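Local coordinates for protein L-talarate/galactarate dehydratase (Salmonella typhimurium, PDB 2PP0) that catalyses the magnesium-dependent dehydration of L-talarate and galactarate to 5-keto-4-deoxy-D-glucarate, and also epimerises L-talarate to galactarate in competition with dehydration, at residues S34-L40 with T58-I64; D46-T51 with A227-W231; R53-L57 with S81-G85. One frame throughout, in Å; residues are numbered along the deposited sequence.

Interaction 1: S34-L40 with T58-I64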
loop_
_atom_site.group_PDB
_atom_site.type_symbol
_atom_site.label_atom_id
_atom_site.label_comp_id
_atom_site.label_asym_id
_atom_site.label_seq_id
_atom_site.Cartn_x
_atom_site.Cartn_y
_atom_site.Cartn_z
ATOM N N SER B 34 1.070 21.070 18.601
ATOM C CA SER B 34 2.034 21.588 19.556
ATOM C C SER B 34 3.415 21.740 18.936
ATOM O O SER B 34 3.817 20.942 18.083
ATOM C CB SER B 34 2.145 20.657 20.769
ATOM O OG SER B 34 0.920 20.571 21.478
ATOM N N LEU B 35 4.125 22.785 19.350
ATOM C CA LEU B 35 5.487 23.018 18.895
ATOM C C LEU B 35 6.322 22.967 20.160
ATOM O O LEU B 35 6.189 23.824 21.036
ATOM C CB LEU B 35 5.647 24.391 18.234
ATOM C CG LEU B 35 7.111 24.736 17.919
ATOM C CD1 LEU B 35 7.704 23.657 17.018
ATOM C CD2 LEU B 35 7.208 26.116 17.252
ATOM N N ALA B 36 7.169 21.953 20.265
ATOM C CA ALA B 36 8.012 21.802 21.439
ATOM C C ALA B 36 9.469 21.763 21.028
ATOM O O ALA B 36 9.787 21.531 19.863
ATOM C CB ALA B 36 7.644 20.518 22.186
ATOM N N PHE B 37 10.354 21.999 21.986
ATOM C CA PHE B 37 11.776 21.959 21.712
ATOM C C PHE B 37 12.489 21.034 22.681
ATOM O O PHE B 37 12.436 21.210 23.901
ATOM C CB PHE B 37 12.364 23.368 21.759
ATOM C CG PHE B 37 12.051 24.182 20.537
ATOM C CD1 PHE B 37 12.820 24.052 19.384
ATOM C CD2 PHE B 37 10.954 25.036 20.516
ATOM C CE1 PHE B 37 12.499 24.759 18.231
ATOM C CE2 PHE B 37 10.622 25.748 19.364
ATOM C CZ PHE B 37 11.397 25.608 18.221
ATOM N N LEU B 38 13.139 20.033 22.107
ATOM C CA LEU B 38 13.886 19.033 22.846
ATOM C C LEU B 38 15.321 19.533 22.969
ATOM O O LEU B 38 16.038 19.637 21.974
ATOM C CB LEU B 38 13.848 17.716 22.071
ATOM C CG LEU B 38 14.642 16.517 22.576
ATOM C CD1 LEU B 38 13.987 15.982 23.832
ATOM C CD2 LEU B 38 14.678 15.439 21.500
ATOM N N PRO B 39 15.757 19.859 24.192
ATOM C CA PRO B 39 17.121 20.354 24.399
ATOM C C PRO B 39 18.207 19.282 24.444
ATOM O O PRO B 39 17.997 18.182 24.959
ATOM C CB PRO B 39 17.007 21.113 25.718
ATOM C CG PRO B 39 16.002 20.287 26.475
ATOM C CD PRO B 39 14.948 20.008 25.418
ATOM N N LEU B 40 19.366 19.622 23.891
ATOM C CA LEU B 40 20.521 18.736 23.874
ATOM C C LEU B 40 21.643 19.470 24.614
ATOM O O LEU B 40 22.304 20.343 24.043
ATOM C CB LEU B 40 20.958 18.450 22.434
ATOM C CG LEU B 40 20.000 17.703 21.501
ATOM C CD1 LEU B 40 20.581 17.692 20.093
ATOM C CD2 LEU B 40 19.780 16.281 22.002
ATOM N N THR B 58 21.813 21.983 18.957
ATOM C CA THR B 58 21.601 22.138 20.392
ATOM C C THR B 58 20.177 21.846 20.855
ATOM O O THR B 58 19.888 21.873 22.050
ATOM C CB THR B 58 21.973 23.558 20.848
ATOM O OG1 THR B 58 21.156 24.511 20.156
ATOM C CG2 THR B 58 23.442 23.836 20.552
ATOM N N GLU B 59 19.286 21.570 19.912
ATOM C CA GLU B 59 17.902 21.262 20.254
ATOM C C GLU B 59 17.200 20.693 19.032
ATOM O O GLU B 59 17.703 20.798 17.912
ATOM C CB GLU B 59 17.166 22.521 20.723
ATOM C CG GLU B 59 16.971 23.570 19.631
ATOM C CD GLU B 59 16.137 24.751 20.089
ATOM O OE1 GLU B 59 15.686 24.749 21.257
ATOM O OE2 GLU B 59 15.925 25.680 19.280
ATOM N N VAL B 60 16.043 20.077 19.253
ATOM C CA VAL B 60 15.267 19.509 18.160
ATOM C C VAL B 60 13.833 20.002 18.260
ATOM O O VAL B 60 13.194 19.874 19.311
ATOM C CB VAL B 60 15.265 17.962 18.202
ATOM C CG1 VAL B 60 14.448 17.406 17.032
ATOM C CG2 VAL B 60 16.684 17.438 18.137
ATOM N N ALA B 61 13.337 20.592 17.180
ATOM C CA ALA B 61 11.966 21.073 17.150
ATOM C C ALA B 61 11.083 19.848 16.933
ATOM O O ALA B 61 11.415 18.973 16.133
ATOM C CB ALA B 61 11.771 22.061 16.009
ATOM N N ILE B 62 9.969 19.784 17.653
ATOM C CA ILE B 62 9.043 18.664 17.530
ATOM C C ILE B 62 7.641 19.219 17.333
ATOM O O ILE B 62 7.148 19.970 18.172
ATOM C CB ILE B 62 9.039 17.783 18.810
ATOM C CG1 ILE B 62 10.434 17.200 19.066
ATOM C CG2 ILE B 62 8.006 16.667 18.669
ATOM C CD1 ILE B 62 10.891 16.183 18.033
ATOM N N ILE B 63 7.001 18.872 16.223
ATOM C CA ILE B 63 5.642 19.345 15.983
ATOM C C ILE B 63 4.730 18.139 16.190
ATOM O O ILE B 63 4.843 17.124 15.498
ATOM C CB ILE B 63 5.460 19.920 14.557
ATOM C CG1 ILE B 63 6.431 21.089 14.327
ATOM C CG2 ILE B 63 4.039 20.449 14.384
ATOM C CD1 ILE B 63 7.890 20.673 14.168
ATOM N N ILE B 64 3.833 18.257 17.160
ATOM C CA ILE B 64 2.927 17.172 17.512
ATOM C C ILE B 64 1.492 17.449 17.107
ATOM O O ILE B 64 1.020 18.584 17.179
ATOM C CB ILE B 64 2.947 16.938 19.039
ATOM C CG1 ILE B 64 4.385 16.808 19.519
ATOM C CG2 ILE B 64 2.158 15.684 19.400
ATOM C CD1 ILE B 64 4.523 16.865 21.028
#

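Interaction 2: D46-T51 with A227-W231. With GOL (glycerol), chain E.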
loop_
_atom_site.group_PDB
_atom_site.type_symbol
_atom_site.label_atom_id
_atom_site.label_comp_id
_atom_site.label_asym_id
_atom_site.label_seq_id
_atom_site.Cartn_x
_atom_site.Cartn_y
_atom_site.Cartn_z
ATOM N N ASP B 46 28.152 16.761 13.251
ATOM C CA ASP B 46 28.637 15.731 12.342
ATOM C C ASP B 46 29.577 16.435 11.362
ATOM O O ASP B 46 30.036 17.548 11.634
ATOM C CB ASP B 46 27.476 15.063 11.585
ATOM C CG ASP B 46 26.494 16.068 10.990
ATOM O OD1 ASP B 46 26.922 17.129 10.491
ATOM O OD2 ASP B 46 25.278 15.788 11.006
ATOM N N ALA B 47 29.857 15.809 10.224
ATOM C CA ALA B 47 30.753 16.417 9.242
ATOM C C ALA B 47 30.247 17.755 8.695
ATOM O O ALA B 47 31.041 18.583 8.239
ATOM C CB ALA B 47 31.003 15.447 8.094
ATOM N N LYS B 48 28.937 17.969 8.728
ATOM C CA LYS B 48 28.361 19.216 8.224
ATOM C C LYS B 48 28.854 20.414 9.034
ATOM O O LYS B 48 28.944 21.532 8.518
ATOM C CB LYS B 48 26.831 19.153 8.268
ATOM C CG LYS B 48 26.233 18.110 7.330
ATOM C CD LYS B 48 24.708 18.136 7.344
ATOM C CE LYS B 48 24.115 17.415 8.553
ATOM N NZ LYS B 48 24.403 18.064 9.865
ATOM N N VAL B 49 29.171 20.171 10.302
ATOM C CA VAL B 49 29.663 21.217 11.187
ATOM C C VAL B 49 31.178 21.377 11.042
ATOM O O VAL B 49 31.681 22.496 10.967
ATOM C CB VAL B 49 29.343 20.902 12.667
ATOM C CG1 VAL B 49 29.891 22.007 13.568
ATOM C CG2 VAL B 49 27.842 20.749 12.856
ATOM N N LEU B 50 31.897 20.256 10.995
ATOM C CA LEU B 50 33.353 20.289 10.866
ATOM C C LEU B 50 33.854 20.844 9.536
ATOM O O LEU B 50 35.021 21.207 9.421
ATOM C CB LEU B 50 33.944 18.893 11.097
ATOM C CG LEU B 50 34.210 18.526 12.563
ATOM C CD1 LEU B 50 32.900 18.485 13.338
ATOM C CD2 LEU B 50 34.925 17.182 12.633
ATOM N N THR B 51 32.982 20.907 8.533
ATOM C CA THR B 51 33.366 21.453 7.234
ATOM C C THR B 51 32.906 22.908 7.140
ATOM O O THR B 51 33.158 23.586 6.142
ATOM C CB THR B 51 32.733 20.669 6.065
ATOM O OG1 THR B 51 31.303 20.754 6.150
ATOM C CG2 THR B 51 33.179 19.211 6.094
ATOM N N ALA B 227 29.023 9.941 6.092
ATOM C CA ALA B 227 29.782 11.157 5.774
ATOM C C ALA B 227 28.921 12.411 5.724
ATOM O O ALA B 227 29.440 13.521 5.589
ATOM C CB ALA B 227 30.507 10.988 4.449
ATOM N N ASN B 228 27.607 12.237 5.821
ATOM C CA ASN B 228 26.690 13.368 5.786
ATOM C C ASN B 228 26.953 14.346 4.630
ATOM O O ASN B 228 26.987 15.566 4.830
ATOM C CB ASN B 228 26.722 14.113 7.129
ATOM C CG ASN B 228 25.881 13.421 8.202
ATOM O OD1 ASN B 228 24.652 13.506 8.195
ATOM N ND2 ASN B 228 26.541 12.726 9.113
ATOM N N GLN B 229 27.136 13.793 3.432
ATOM C CA GLN B 229 27.350 14.562 2.199
ATOM C C GLN B 229 28.640 15.369 2.098
ATOM O O GLN B 229 28.796 16.146 1.152
ATOM C CB GLN B 229 26.200 15.550 1.982
ATOM C CG GLN B 229 24.796 15.039 2.277
ATOM C CD GLN B 229 23.763 16.138 2.118
ATOM O OE1 GLN B 229 23.568 16.663 1.022
ATOM N NE2 GLN B 229 23.104 16.500 3.212
ATOM N N GLN B 230 29.575 15.183 3.022
ATOM C CA GLN B 230 30.779 16.008 3.005
ATOM C C GLN B 230 31.981 15.669 2.123
ATOM O O GLN B 230 32.996 16.360 2.191
ATOM C CB GLN B 230 31.250 16.246 4.444
ATOM C CG GLN B 230 30.211 16.965 5.310
ATOM C CD GLN B 230 29.547 18.141 4.603
ATOM O OE1 GLN B 230 28.349 18.107 4.307
ATOM N NE2 GLN B 230 30.321 19.187 4.327
ATOM N N TRP B 231 31.898 14.627 1.304
ATOM C CA TRP B 231 33.019 14.325 0.414
ATOM C C TRP B 231 32.637 14.714 -1.002
ATOM O O TRP B 231 31.450 14.781 -1.334
ATOM C CB TRP B 231 33.361 12.834 0.387
ATOM C CG TRP B 231 33.935 12.281 1.639
ATOM C CD1 TRP B 231 34.821 12.890 2.481
ATOM C CD2 TRP B 231 33.722 10.967 2.159
ATOM N NE1 TRP B 231 35.174 12.032 3.496
ATOM C CE2 TRP B 231 34.514 10.844 3.322
ATOM C CE3 TRP B 231 32.937 9.877 1.752
ATOM C CZ2 TRP B 231 34.547 9.670 4.087
ATOM C CZ3 TRP B 231 32.970 8.709 2.512
ATOM C CH2 TRP B 231 33.771 8.617 3.667
HETATM C C1 GOL E . 20.888 14.015 12.209
HETATM O O1 GOL E . 19.686 13.280 12.425
HETATM C C2 GOL E . 22.020 13.054 11.847
HETATM O O2 GOL E . 21.855 12.591 10.499
HETATM C C3 GOL E . 23.357 13.776 12.005
HETATM O O3 GOL E . 24.347 13.187 11.157
HETATM O O HOH W 1 29.233 13.096 9.725
#

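Interaction 3: R53-L57 with S81-G85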
loop_
_atom_site.group_PDB
_atom_site.type_symbol
_atom_site.label_atom_id
_atom_site.label_comp_id
_atom_site.label_asym_id
_atom_site.label_seq_id
_atom_site.Cartn_x
_atom_site.Cartn_y
_atom_site.Cartn_z
ATOM N N ARG B 53 29.662 24.015 7.164
ATOM C CA ARG B 53 28.342 24.205 6.560
ATOM C C ARG B 53 27.281 24.605 7.580
ATOM O O ARG B 53 26.375 25.385 7.275
ATOM C CB ARG B 53 27.882 22.920 5.863
ATOM C CG ARG B 53 28.677 22.538 4.624
ATOM C CD ARG B 53 28.446 23.517 3.482
ATOM N NE ARG B 53 28.949 22.982 2.217
ATOM C CZ ARG B 53 28.814 23.580 1.036
ATOM N NH1 ARG B 53 28.192 24.751 0.943
ATOM N NH2 ARG B 53 29.286 22.996 -0.059
ATOM N N GLN B 54 27.388 24.058 8.788
ATOM C CA GLN B 54 26.417 24.339 9.839
ATOM C C GLN B 54 27.060 24.516 11.207
ATOM O O GLN B 54 28.252 24.254 11.392
ATOM C CB GLN B 54 25.398 23.196 9.947
ATOM C CG GLN B 54 24.600 22.880 8.686
ATOM C CD GLN B 54 23.668 21.695 8.900
ATOM O OE1 GLN B 54 24.071 20.675 9.467
ATOM N NE2 GLN B 54 22.426 21.820 8.452
ATOM N N LYS B 55 26.235 24.953 12.156
ATOM C CA LYS B 55 26.631 25.152 13.543
ATOM C C LYS B 55 26.188 23.914 14.310
ATOM O O LYS B 55 25.256 23.220 13.892
ATOM C CB LYS B 55 25.919 26.375 14.131
ATOM C CG LYS B 55 26.371 27.705 13.562
ATOM C CD LYS B 55 27.832 27.951 13.898
ATOM C CE LYS B 55 28.284 29.339 13.467
ATOM N NZ LYS B 55 29.732 29.543 13.766
ATOM N N PRO B 56 26.846 23.616 15.439
ATOM C CA PRO B 56 26.455 22.435 16.215
ATOM C C PRO B 56 24.967 22.465 16.561
ATOM O O PRO B 56 24.378 23.535 16.729
ATOM C CB PRO B 56 27.343 22.529 17.454
ATOM C CG PRO B 56 28.599 23.158 16.906
ATOM C CD PRO B 56 28.038 24.259 16.019
ATOM N N LEU B 57 24.369 21.280 16.648
ATOM C CA LEU B 57 22.953 21.132 16.975
ATOM C C LEU B 57 22.793 21.215 18.491
ATOM O O LEU B 57 23.550 20.585 19.226
ATOM C CB LEU B 57 22.455 19.771 16.478
ATOM C CG LEU B 57 20.964 19.475 16.598
ATOM C CD1 LEU B 57 20.185 20.447 15.718
ATOM C CD2 LEU B 57 20.695 18.035 16.171
ATOM N N SER B 81 12.297 19.020 13.226
ATOM C CA SER B 81 13.222 19.814 12.440
ATOM C C SER B 81 14.492 19.972 13.247
ATOM O O SER B 81 14.445 20.284 14.437
ATOM C CB SER B 81 12.643 21.192 12.115
ATOM O OG SER B 81 13.555 21.923 11.305
ATOM N N LYS B 82 15.627 19.701 12.615
ATOM C CA LYS B 82 16.908 19.869 13.274
ATOM C C LYS B 82 17.470 21.128 12.631
ATOM O O LYS B 82 17.884 21.116 11.475
ATOM C CB LYS B 82 17.801 18.646 13.042
ATOM C CG LYS B 82 17.281 17.431 13.803
ATOM C CD LYS B 82 18.155 16.204 13.685
ATOM C CE LYS B 82 17.481 15.045 14.432
ATOM N NZ LYS B 82 18.291 13.797 14.478
ATOM N N ARG B 83 17.435 22.212 13.400
ATOM C CA ARG B 83 17.861 23.543 12.984
ATOM C C ARG B 83 16.617 24.217 12.401
ATOM O O ARG B 83 15.506 23.721 12.591
ATOM C CB ARG B 83 19.009 23.481 11.963
ATOM C CG ARG B 83 20.285 22.899 12.557
ATOM C CD ARG B 83 21.478 23.018 11.627
ATOM N NE ARG B 83 22.697 22.515 12.259
ATOM C CZ ARG B 83 22.974 21.229 12.462
ATOM N NH1 ARG B 83 22.117 20.282 12.079
ATOM N NH2 ARG B 83 24.111 20.885 13.061
ATOM N N ALA B 84 16.788 25.331 11.698
ATOM C CA ALA B 84 15.642 26.053 11.150
ATOM C C ALA B 84 14.653 25.184 10.371
ATOM O O ALA B 84 15.048 24.326 9.572
ATOM C CB ALA B 84 16.123 27.208 10.278
ATOM N N GLY B 85 13.365 25.423 10.606
ATOM C CA GLY B 85 12.329 24.663 9.927
ATOM C C GLY B 85 11.119 24.345 10.794
ATOM O O GLY B 85 10.010 24.217 10.283
HETATM O O HOH W 2 20.177 20.063 9.935
#

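Interaction 1: S34-L40 with T58-I64
Two antiparallel strands at the centre of the four-stranded sheet of the N-terminal capping domain, a hallmark of the enolase superfamily, pair along 34-40 and 58-64. Every second residue of the first strand, from Ser-34 to Leu-38, both donates to and accepts from its partner, as in the 2.8 Å bond from Leu-38 N to Val-60 O. A last bond, Leu-40 N to Thr-58 O at 3.0 Å, ends the pairing.

The two faces differ. Leu-38 and Val-60 lie side by side on one, together with Ala-36, Ile-62, Ser-34 and Ile-64; Leu-38 also reaches Ala-5 of the second subunit, and Val-60 packs near the substrate-binding Lys-82. On the other face, Leu-35 CD1 touches Ile-63 CG1 at 3.9 Å, and helix 86-96 packs on these two residues through Tyr-90 and Ile-89, respectively.

On the same face Phe-37 meets both Glu-59 and Ala-61 with one side of its ring. Glu-59 CG stands between its own backbone N and carbonyl carbon (chi1 67°), and the extended chain beyond carries the carboxylate obliquely onto the CD1 side of the ring, the two planes 22° apart. Glu-59 CD approaches Phe-37 CD1 to 3.5 Å, while the next ring carbon, Phe-37 CE1, rests 3.6 Å from Ala-61 CB.

Interaction 2: D46-T51 with A227-W231
With CG lodged between its backbone N and carbonyl carbon (chi1 48°), Asp-46 places its carboxylate over the amide of Asn-228, whose own CG lies anti to the carbonyl carbon (chi1 -80°). The two flat groups stack with their planes 29° apart, and Asp-46 CB comes to 3.5 Å from Asn-228 ND2. This is the mouth of the active site as the enolase superfamily builds it: a loop of the capping domain closes over the C-terminal end of a strand of the (beta/alpha)-barrel domain, here 223-226, which ends in the magnesium ligand Asp-226. Asp-46, Ala-47, Lys-48 and Asn-228 all bind substrate.

Asp-46 is also the N-cap of helix 47-50. Its OD1 accepts from Lys-48 N on the anti side, while the ammonium of the same lysine bridges both carboxylate oxygens through their syn lone pairs, at 2.7 Å between Lys-48 NZ and Asp-46 OD2. Backbone N-H and ammonium together probably fix the orientation of the carboxylate.

A water links the two segments, accepting from Ala-47 N on the capping domain and from Asn-228 ND2 on the barrel loop. From the type I' turn that runs from Ala-227 to Gln-230, the methylene Gln-230 CG lies against Ala-47 CB, and Ala-227 O approaches the same methyl at 3.5 Å. A glycerol, probably from the crystallisation liquor, occupies the pocket beside Lys-82, Lys-197 and His-328. Its O3 lies 2.8 Å from Asp-46 OD2 and 3.0 Å from Asn-228 OD1.

Interaction 3: R53-L57 with S81-G85
Lys-55 O is gripped by two nitrogens of one guanidinium: Arg-83 NH2 donates to it at 2.7 Å and Arg-83 NE at 3.1 Å. The grip is side-on, with the carbonyl oxygen close to the guanidinium plane. The NH2 bond is the straighter, 156° at the hydrogen. Since both donors converge on a single atom, the rotation of the guanidinium should be well fixed.

Its two faces are filled differently. Gln-54 stacks on one, the amide turned 22° from the guanidinium, with Gln-54 OE1 sitting 3.2 Å from Arg-83 CZ, over the centre of the group. That oxygen takes its hydrogen bond from Lys-48, and its position above the cation probably adds electrostatic attraction. Across the opposite face lies Leu-57, with CD1 offset toward the rim and also resting against Arg-83 CG at 4.0 Å. Leu-57 CG is anti to the backbone N (chi1 -174°), a setting from which its other methyl reaches Lys-82, with Leu-57 CD2 4.0 Å from Lys-82 CD. A water joins the two loops as well, accepting from Gln-54 NE2 and Arg-83 NH1 and donating to Lys-82 O.

Lys-82 and Arg-83 both bind substrate in the capping domain of the enolase fold, and Lys-82 NZ is hydrogen-bonded to a bound glycerol, probably from the crystallisation liquor, with Phe-329 and Phe-350 as cation-pi partners. The contact thus joins two loops of that domain: 53-57 runs from helix 47-50 into strand 57-69, while 81-85 leaves strand 74-81 and leads into helix 86-96, for which Gly-85 is the N-cap.

In the fold
From the N terminus, strand 28-40 enters the capping domain, and interaction 1 pairs its end with strand 57-69, closing a loop that holds helix 47-50. Residues 46-51 within that loop reach far along the chain to the barrel segment 227-231, so interaction 2 crosses interaction 1. Residues 53-57 then meet 81-85 after the next hairpin; interaction 3 is nested inside the long loop of interaction 2 but crosses interaction 1. Interactions 1 and 3 meet where strand 57-69 pairs with the end of strand 74-81, Ala-61 with Ser-81; interactions 2 and 3 share the probable hydrogen bond between Lys-48 and Gln-54. Together they tie sheet, substrate-binding loops and barrel.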